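Local coordinates for protein beta-galactosidase (Bacillus circulans subsp. alkalophilus, PDB 3TTY) that hydrolyses terminal beta-galactosyl linkages through a TIM-barrel glycoside hydrolase domain and assembles as a trimer, at residues V55-T60 with A125-G130; K131-Y136 with D238-W243. One frame throughout, in Å; residues are numbered along the deposited sequence.

How the interactions relate
Helix 119-135, on the outside of the TIM barrel, carries one half of both interactions, whose centres lie 11 Å apart on the same side of the chain's centre. Interaction 1 lays the loop 55-60 against its middle; interaction 2 packs its last turns against helix 215-243. Each is partly buried, with two buried residues and two nearer solvent. Their chemistry differs: aromatic side chains of an irregular loop touch aliphatic branches in interaction 1, whereas in interaction 2 two nearly parallel helices approach through an alanine, and an indole is covered by a glutamate. The two meet where Phe59 packs on Leu132 and Gly130 on Glu239.

Interaction 1 (V55-T60 with A125-G130); sequences VSYDFT and AKILAG
Tyr57 and Phe59 project from the loop 55-60 onto helix 119-135, one of the helices that surround the eight parallel strands of the TIM barrel. The loop runs from helix 47-50 into helix 60-71, and no hydrogen bond crosses to segment 125-130; the contact is made by van der Waals packing, its closest approach being a methyl against the phenol oxygen.

Two aromatic-aliphatic pairs carry it. The phenol end of Tyr57 reaches Ile127, the side chains crossing at about a right angle, and the CG2 branch of Ile127 does the touching: it lies 3.3 Å from Tyr57 OH and 3.9 Å from Tyr57 CZ. CG1 of Ile127 takes the place beside the backbone N (chi1 -66°), which leaves CG2 anti to that N and turned to the phenol. Further along, Phe59 CZ meets Leu128 CD1 at a looser 4.3 Å, the methyl coming obliquely to the ring. Both of these residues are buried, and Ile50 and Trp47 of helix 47-50 also pack on Leu128. Lys131, one turn beyond Ile127, adds a cation-pi contact to the Tyr57 ring and packs on Phe59 as well.

Polar contacts stay within the loop. Ahead of helix 60-71, Asp58 makes the capping bond, its carboxylate gripping Thr60 twice through a single oxygen. Thr60 N donates to Asp58 OD1 over 3.3 Å from above the carboxylate plane, 60° out of it, whereas Thr60 OG1 approaches the syn lone pair of Asp58 OD1 at 2.9 Å.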
ATOM      1  N   VAL A  55      -9.618 -16.810  40.382  1.00 20.35           N
ATOM      2  CA  VAL A  55     -10.173 -16.885  41.718  1.00 22.96           C
ATOM      3  C   VAL A  55      -9.719 -15.750  42.659  1.00 25.26           C
ATOM      4  O   VAL A  55     -10.309 -15.541  43.714  1.00 26.06           O
ATOM      5  CB  VAL A  55      -9.811 -18.281  42.300  1.00 26.76           C
ATOM      6  CG1 VAL A  55      -9.108 -18.176  43.642  1.00 32.12           C
ATOM      7  CG2 VAL A  55     -11.034 -19.173  42.335  1.00 27.68           C
ATOM      8  N   SER A  56      -8.686 -15.009  42.273  1.00 23.98           N
ATOM      9  CA  SER A  56      -8.048 -14.062  43.190  1.00 22.64           C
ATOM     10  C   SER A  56      -8.253 -12.608  42.793  1.00 23.37           C
ATOM     11  O   SER A  56      -8.016 -12.242  41.647  1.00 20.88           O
ATOM     12  CB  SER A  56      -6.552 -14.353  43.299  1.00 26.64           C
ATOM     13  OG  SER A  56      -6.319 -15.695  43.689  1.00 30.43           O
ATOM     14  N   TYR A  57      -8.680 -11.790  43.758  1.00 17.64           N
ATOM     15  CA  TYR A  57      -8.935 -10.365  43.551  1.00 23.21           C
ATOM     16  C   TYR A  57      -8.251  -9.512  44.632  1.00 24.40           C
ATOM     17  O   TYR A  57      -8.422  -9.743  45.830  1.00 20.66           O
ATOM     18  CB  TYR A  57     -10.448 -10.068  43.535  1.00 20.01           C
ATOM     19  CG  TYR A  57     -11.211 -10.744  42.403  1.00 21.40           C
ATOM     20  CD1 TYR A  57     -11.422 -10.097  41.193  1.00 20.55           C
ATOM     21  CD2 TYR A  57     -11.713 -12.027  42.547  1.00 24.43           C
ATOM     22  CE1 TYR A  57     -12.108 -10.712  40.159  1.00 20.55           C
ATOM     23  CE2 TYR A  57     -12.406 -12.653  41.513  1.00 21.67           C
ATOM     24  CZ  TYR A  57     -12.598 -11.990  40.332  1.00 20.80           C
ATOM     25  OH  TYR A  57     -13.284 -12.606  39.319  1.00 19.49           O
ATOM     26  N   ASP A  58      -7.484  -8.518  44.201  1.00 22.50           N
ATOM     27  CA  ASP A  58      -6.817  -7.620  45.129  1.00 20.35           C
ATOM     28  C   ASP A  58      -7.195  -6.171  44.855  1.00 17.35           C
ATOM     29  O   ASP A  58      -6.886  -5.630  43.799  1.00 17.60           O
ATOM     30  CB  ASP A  58      -5.299  -7.792  45.074  1.00 20.21           C
ATOM     31  CG  ASP A  58      -4.579  -6.819  45.998  1.00 23.20           C
ATOM     32  OD1 ASP A  58      -5.071  -6.582  47.123  1.00 23.77           O
ATOM     33  OD2 ASP A  58      -3.537  -6.272  45.594  1.00 22.06           O
ATOM     34  N   PHE A  59      -7.875  -5.552  45.814  1.00 14.87           N
ATOM     35  CA  PHE A  59      -8.336  -4.180  45.668  1.00 17.20           C
ATOM     36  C   PHE A  59      -7.637  -3.240  46.651  1.00 18.55           C
ATOM     37  O   PHE A  59      -7.899  -2.033  46.652  1.00 18.57           O
ATOM     38  CB  PHE A  59      -9.850  -4.093  45.891  1.00 15.72           C
ATOM     39  CG  PHE A  59     -10.679  -4.800  44.846  1.00 17.38           C
ATOM     40  CD1 PHE A  59     -10.971  -4.183  43.633  1.00 14.92           C
ATOM     41  CD2 PHE A  59     -11.215  -6.055  45.097  1.00 19.55           C
ATOM     42  CE1 PHE A  59     -11.761  -4.817  42.681  1.00 15.38           C
ATOM     43  CE2 PHE A  59     -12.008  -6.695  44.154  1.00 18.48           C
ATOM     44  CZ  PHE A  59     -12.283  -6.072  42.942  1.00 18.23           C
ATOM     45  N   THR A  60      -6.755  -3.785  47.493  1.00 17.46           N
ATOM     46  CA  THR A  60      -6.125  -2.971  48.536  1.00 20.24           C
ATOM     47  C   THR A  60      -5.362  -1.777  47.962  1.00 19.98           C
ATOM     48  O   THR A  60      -5.413  -0.685  48.522  1.00 24.55           O
ATOM     49  CB  THR A  60      -5.231  -3.807  49.485  1.00 24.01           C
ATOM     50  OG1 THR A  60      -4.109  -4.336  48.764  1.00 23.98           O
ATOM     51  CG2 THR A  60      -6.040  -4.949  50.096  1.00 18.98           C
ATOM     52  N   ALA A 125     -15.691 -10.165  33.121  1.00 13.44           N
ATOM     53  CA  ALA A 125     -15.926  -8.739  33.035  1.00 15.68           C
ATOM     54  C   ALA A 125     -17.128  -8.362  33.904  1.00 21.14           C
ATOM     55  O   ALA A 125     -17.083  -7.368  34.621  1.00 19.43           O
ATOM     56  CB  ALA A 125     -16.130  -8.292  31.581  1.00 14.06           C
ATOM     57  N   LYS A 126     -18.190  -9.166  33.848  1.00 19.07           N
ATOM     58  CA  LYS A 126     -19.343  -8.972  34.730  1.00 20.32           C
ATOM     59  C   LYS A 126     -18.968  -9.082  36.216  1.00 20.12           C
ATOM     60  O   LYS A 126     -19.314  -8.228  37.024  1.00 18.06           O
ATOM     61  CB  LYS A 126     -20.447  -9.975  34.408  1.00 19.44           C
ATOM     62  CG  LYS A 126     -21.608  -9.929  35.397  1.00 29.17           C
ATOM     63  CD  LYS A 126     -22.868 -10.615  34.857  1.00 27.87           C
ATOM     64  CE  LYS A 126     -24.033 -10.469  35.843  1.00 32.84           C
ATOM     65  NZ  LYS A 126     -25.298 -11.047  35.310  1.00 35.89           N
ATOM     66  N   ILE A 127     -18.261 -10.144  36.574  1.00 20.00           N
ATOM     67  CA  ILE A 127     -17.804 -10.285  37.947  1.00 20.19           C
ATOM     68  C   ILE A 127     -16.970  -9.083  38.410  1.00 19.90           C
ATOM     69  O   ILE A 127     -17.215  -8.535  39.489  1.00 20.89           O
ATOM     70  CB  ILE A 127     -17.034 -11.602  38.151  1.00 18.83           C
ATOM     71  CG1 ILE A 127     -17.994 -12.782  37.960  1.00 17.67           C
ATOM     72  CG2 ILE A 127     -16.398 -11.644  39.544  1.00 19.07           C
ATOM     73  CD1 ILE A 127     -17.355 -14.155  38.133  1.00 18.06           C
ATOM     74  N   LEU A 128     -16.002  -8.662  37.597  1.00 17.89           N
ATOM     75  CA  LEU A 128     -15.128  -7.548  37.991  1.00 20.53           C
ATOM     76  C   LEU A 128     -15.920  -6.265  38.273  1.00 19.64           C
ATOM     77  O   LEU A 128     -15.722  -5.617  39.303  1.00 20.61           O
ATOM     78  CB  LEU A 128     -14.038  -7.287  36.947  1.00 13.16           C
ATOM     79  CG  LEU A 128     -13.060  -6.140  37.227  1.00 20.43           C
ATOM     80  CD1 LEU A 128     -12.441  -6.240  38.633  1.00 15.40           C
ATOM     81  CD2 LEU A 128     -11.974  -6.089  36.154  1.00 15.13           C
ATOM     82  N   ALA A 129     -16.801  -5.900  37.353  1.00 16.92           N
ATOM     83  CA  ALA A 129     -17.637  -4.728  37.524  1.00 17.27           C
ATOM     84  C   ALA A 129     -18.505  -4.880  38.778  1.00 20.09           C
ATOM     85  O   ALA A 129     -18.689  -3.935  39.536  1.00 21.98           O
ATOM     86  CB  ALA A 129     -18.511  -4.524  36.287  1.00 18.97           C
ATOM     87  N   GLY A 130     -19.031  -6.081  38.993  1.00 20.93           N
ATOM     88  CA  GLY A 130     -19.825  -6.360  40.174  1.00 21.47           C
ATOM     89  C   GLY A 130     -19.066  -6.140  41.469  1.00 22.28           C
ATOM     90  O   GLY A 130     -19.539  -5.447  42.357  1.00 21.77           O
TER

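Interaction 2 (K131-Y136 with D238-W243); sequences KLAERY and DELKRW
Two neighbouring helices of the barrel's outer layer, 119-135 and 215-243, pack here through Ala133, Glu134, Leu240 and Trp243. The small side chain of Ala133 sits at their interface: its CB is 3.8 Å from Leu240 CD2 and 3.7 Å from Trp243 CB. The short helical segments run almost parallel, at 15°, with their axes 8.3 Å apart at closest approach. In the TIM-barrel fold these helices follow strands 75-79 and 142-146, and Trp145 of the latter strand touches both Ala133 and Leu240 from the barrel side.

On the more solvent-exposed side of the interface, Glu134 lies alongside the Trp243 indole. Its CB stands over the face of the six-membered ring in a CH-pi contact, 3.7 Å from the centroid. With CG anti to the backbone N (chi1 168°) and the chain extended beyond it, the side chain follows the indole outward until Glu134 OE1 reaches Trp243 CH2 at 3.3 Å, carboxylate and ring planes 40° apart. With an alanine at Trp243, Glu134 CB would lose its CH-pi partner, and its chain would probably be set free to turn. Within helix 215-243, Glu239 OE1 accepts a weak, salt-bridging bond from Arg242 NE at 3.3 Å.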
ATOM      1  N   LYS A 131     -17.886  -6.738  41.580  1.00 23.09           N
ATOM      2  CA  LYS A 131     -17.093  -6.630  42.798  1.00 19.60           C
ATOM      3  C   LYS A 131     -16.664  -5.204  43.086  1.00 20.47           C
ATOM      4  O   LYS A 131     -16.609  -4.799  44.239  1.00 26.11           O
ATOM      5  CB  LYS A 131     -15.865  -7.541  42.736  1.00 20.19           C
ATOM      6  CG  LYS A 131     -16.175  -9.034  42.906  1.00 24.67           C
ATOM      7  CD  LYS A 131     -14.911  -9.875  42.795  1.00 20.62           C
ATOM      8  CE  LYS A 131     -15.174 -11.330  43.170  1.00 19.64           C
ATOM      9  NZ  LYS A 131     -15.629 -11.460  44.582  1.00 22.39           N
ATOM     10  N   LEU A 132     -16.342  -4.442  42.048  1.00 17.73           N
ATOM     11  CA  LEU A 132     -15.967  -3.044  42.244  1.00 16.79           C
ATOM     12  C   LEU A 132     -17.139  -2.239  42.811  1.00 21.82           C
ATOM     13  O   LEU A 132     -16.969  -1.456  43.748  1.00 21.53           O
ATOM     14  CB  LEU A 132     -15.482  -2.407  40.935  1.00 16.06           C
ATOM     15  CG  LEU A 132     -14.099  -2.802  40.411  1.00 21.22           C
ATOM     16  CD1 LEU A 132     -13.982  -2.499  38.932  1.00 16.19           C
ATOM     17  CD2 LEU A 132     -12.980  -2.111  41.196  1.00 18.60           C
ATOM     18  N   ALA A 133     -18.323  -2.413  42.231  1.00 18.47           N
ATOM     19  CA  ALA A 133     -19.472  -1.623  42.656  1.00 20.98           C
ATOM     20  C   ALA A 133     -19.879  -2.037  44.061  1.00 26.74           C
ATOM     21  O   ALA A 133     -20.212  -1.195  44.895  1.00 31.19           O
ATOM     22  CB  ALA A 133     -20.647  -1.764  41.673  1.00 21.66           C
ATOM     23  N   GLU A 134     -19.832  -3.332  44.334  1.00 22.31           N
ATOM     24  CA  GLU A 134     -20.129  -3.813  45.671  1.00 26.29           C
ATOM     25  C   GLU A 134     -19.146  -3.235  46.692  1.00 26.32           C
ATOM     26  O   GLU A 134     -19.548  -2.733  47.746  1.00 22.71           O
ATOM     27  CB  GLU A 134     -20.113  -5.340  45.716  1.00 24.51           C
ATOM     28  CG  GLU A 134     -20.135  -5.922  47.137  1.00 31.85           C
ATOM     29  CD  GLU A 134     -20.095  -7.448  47.147  1.00 40.87           C
ATOM     30  OE1 GLU A 134     -20.941  -8.056  47.841  1.00 43.03           O
ATOM     31  OE2 GLU A 134     -19.219  -8.038  46.466  1.00 41.87           O
ATOM     32  N   ARG A 135     -17.857  -3.306  46.385  1.00 23.44           N
ATOM     33  CA  ARG A 135     -16.846  -2.853  47.340  1.00 24.38           C
ATOM     34  C   ARG A 135     -16.990  -1.362  47.639  1.00 24.84           C
ATOM     35  O   ARG A 135     -16.806  -0.932  48.777  1.00 23.03           O
ATOM     36  CB  ARG A 135     -15.430  -3.149  46.843  1.00 20.63           C
ATOM     37  CG  ARG A 135     -14.340  -2.842  47.864  1.00 24.09           C
ATOM     38  CD  ARG A 135     -12.968  -3.207  47.329  1.00 21.66           C
ATOM     39  NE  ARG A 135     -11.926  -3.120  48.348  1.00 22.16           N
ATOM     40  CZ  ARG A 135     -11.601  -4.121  49.155  1.00 21.88           C
ATOM     41  NH1 ARG A 135     -12.247  -5.277  49.068  1.00 26.11           N
ATOM     42  NH2 ARG A 135     -10.635  -3.975  50.050  1.00 27.70           N
ATOM     43  N   TYR A 136     -17.316  -0.575  46.621  1.00 19.27           N
ATOM     44  CA  TYR A 136     -17.348   0.876  46.793  1.00 23.12           C
ATOM     45  C   TYR A 136     -18.757   1.447  46.779  1.00 21.57           C
ATOM     46  O   TYR A 136     -18.933   2.637  46.538  1.00 26.34           O
ATOM     47  CB  TYR A 136     -16.480   1.561  45.726  1.00 21.25           C
ATOM     48  CG  TYR A 136     -15.047   1.074  45.730  1.00 19.54           C
ATOM     49  CD1 TYR A 136     -14.256   1.216  46.859  1.00 21.94           C
ATOM     50  CD2 TYR A 136     -14.487   0.463  44.615  1.00 20.81           C
ATOM     51  CE1 TYR A 136     -12.947   0.768  46.887  1.00 20.71           C
ATOM     52  CE2 TYR A 136     -13.165   0.005  44.635  1.00 16.34           C
ATOM     53  CZ  TYR A 136     -12.407   0.164  45.769  1.00 19.52           C
ATOM     54  OH  TYR A 136     -11.103  -0.277  45.812  1.00 16.59           O
ATOM     55  N   ASP A 238     -25.505  -3.000  33.955  1.00 18.11           N
ATOM     56  CA  ASP A 238     -26.530  -3.605  34.812  1.00 20.58           C
ATOM     57  C   ASP A 238     -25.972  -4.114  36.142  1.00 21.53           C
ATOM     58  O   ASP A 238     -26.593  -3.952  37.189  1.00 22.80           O
ATOM     59  CB  ASP A 238     -27.276  -4.724  34.085  1.00 19.43           C
ATOM     60  CG  ASP A 238     -28.165  -4.203  32.939  1.00 26.64           C
ATOM     61  OD1 ASP A 238     -28.440  -2.978  32.873  1.00 23.98           O
ATOM     62  OD2 ASP A 238     -28.595  -5.030  32.100  1.00 26.59           O
ATOM     63  N   GLU A 239     -24.798  -4.725  36.104  1.00 20.13           N
ATOM     64  CA  GLU A 239     -24.173  -5.226  37.322  1.00 22.09           C
ATOM     65  C   GLU A 239     -23.778  -4.058  38.230  1.00 20.58           C
ATOM     66  O   GLU A 239     -23.920  -4.134  39.442  1.00 25.15           O
ATOM     67  CB  GLU A 239     -22.972  -6.127  36.979  1.00 23.88           C
ATOM     68  CG  GLU A 239     -22.345  -6.861  38.157  1.00 24.77           C
ATOM     69  CD  GLU A 239     -23.286  -7.864  38.840  1.00 30.55           C
ATOM     70  OE1 GLU A 239     -24.419  -8.079  38.352  1.00 29.78           O
ATOM     71  OE2 GLU A 239     -22.876  -8.440  39.874  1.00 35.01           O
ATOM     72  N   LEU A 240     -23.323  -2.966  37.630  1.00 23.49           N
ATOM     73  CA  LEU A 240     -22.985  -1.750  38.372  1.00 22.85           C
ATOM     74  C   LEU A 240     -24.203  -1.146  39.063  1.00 24.06           C
ATOM     75  O   LEU A 240     -24.169  -0.842  40.256  1.00 23.72           O
ATOM     76  CB  LEU A 240     -22.363  -0.702  37.441  1.00 20.13           C
ATOM     77  CG  LEU A 240     -20.989  -1.032  36.856  1.00 16.44           C
ATOM     78  CD1 LEU A 240     -20.530   0.050  35.893  1.00 14.13           C
ATOM     79  CD2 LEU A 240     -19.967  -1.231  37.973  1.00 16.91           C
ATOM     80  N   LYS A 241     -25.271  -0.957  38.300  1.00 21.71           N
ATOM     81  CA  LYS A 241     -26.492  -0.366  38.828  1.00 24.72           C
ATOM     82  C   LYS A 241     -27.157  -1.227  39.911  1.00 25.49           C
ATOM     83  O   LYS A 241     -27.827  -0.701  40.794  1.00 25.02           O
ATOM     84  CB  LYS A 241     -27.470  -0.056  37.695  1.00 24.76           C
ATOM     85  CG  LYS A 241     -27.088   1.180  36.881  1.00 24.84           C
ATOM     86  CD  LYS A 241     -28.023   1.342  35.687  1.00 25.03           C
ATOM     87  CE  LYS A 241     -27.808   2.684  34.990  1.00 29.50           C
ATOM     88  NZ  LYS A 241     -27.818   3.842  35.941  1.00 35.35           N
ATOM     89  N   ARG A 242     -26.961  -2.540  39.851  1.00 22.80           N
ATOM     90  CA  ARG A 242     -27.456  -3.435  40.893  1.00 26.79           C
ATOM     91  C   ARG A 242     -26.939  -3.021  42.287  1.00 34.36           C
ATOM     92  O   ARG A 242     -27.655  -3.125  43.287  1.00 35.92           O
ATOM     93  CB  ARG A 242     -27.021  -4.869  40.595  1.00 26.90           C
ATOM     94  CG  ARG A 242     -28.062  -5.926  40.921  1.00 44.10           C
ATOM     95  CD  ARG A 242     -27.649  -7.297  40.379  1.00 49.48           C
ATOM     96  NE  ARG A 242     -26.423  -7.792  41.007  1.00 45.77           N
ATOM     97  CZ  ARG A 242     -26.396  -8.633  42.039  1.00 54.64           C
ATOM     98  NH1 ARG A 242     -27.532  -9.084  42.563  1.00 56.90           N
ATOM     99  NH2 ARG A 242     -25.232  -9.029  42.544  1.00 52.87           N
ATOM    100  N   TRP A 243     -25.695  -2.556  42.340  1.00 25.00           N
ATOM    101  CA  TRP A 243     -25.060  -2.195  43.597  1.00 24.98           C
ATOM    102  C   TRP A 243     -25.080  -0.692  43.847  1.00 26.19           C
ATOM    103  O   TRP A 243     -25.156  -0.254  44.987  1.00 26.27           O
ATOM    104  CB  TRP A 243     -23.623  -2.701  43.625  1.00 27.65           C
ATOM    105  CG  TRP A 243     -23.514  -4.177  43.756  1.00 27.17           C
ATOM    106  CD1 TRP A 243     -23.234  -5.063  42.769  1.00 27.70           C
ATOM    107  CD2 TRP A 243     -23.688  -4.944  44.951  1.00 29.15           C
ATOM    108  NE1 TRP A 243     -23.221  -6.343  43.270  1.00 29.04           N
ATOM    109  CE2 TRP A 243     -23.494  -6.296  44.610  1.00 33.81           C
ATOM    110  CE3 TRP A 243     -23.989  -4.619  46.278  1.00 28.18           C
ATOM    111  CZ2 TRP A 243     -23.589  -7.324  45.545  1.00 38.38           C
ATOM    112  CZ3 TRP A 243     -24.082  -5.632  47.205  1.00 33.56           C
ATOM    113  CH2 TRP A 243     -23.883  -6.972  46.836  1.00 35.37           C
TER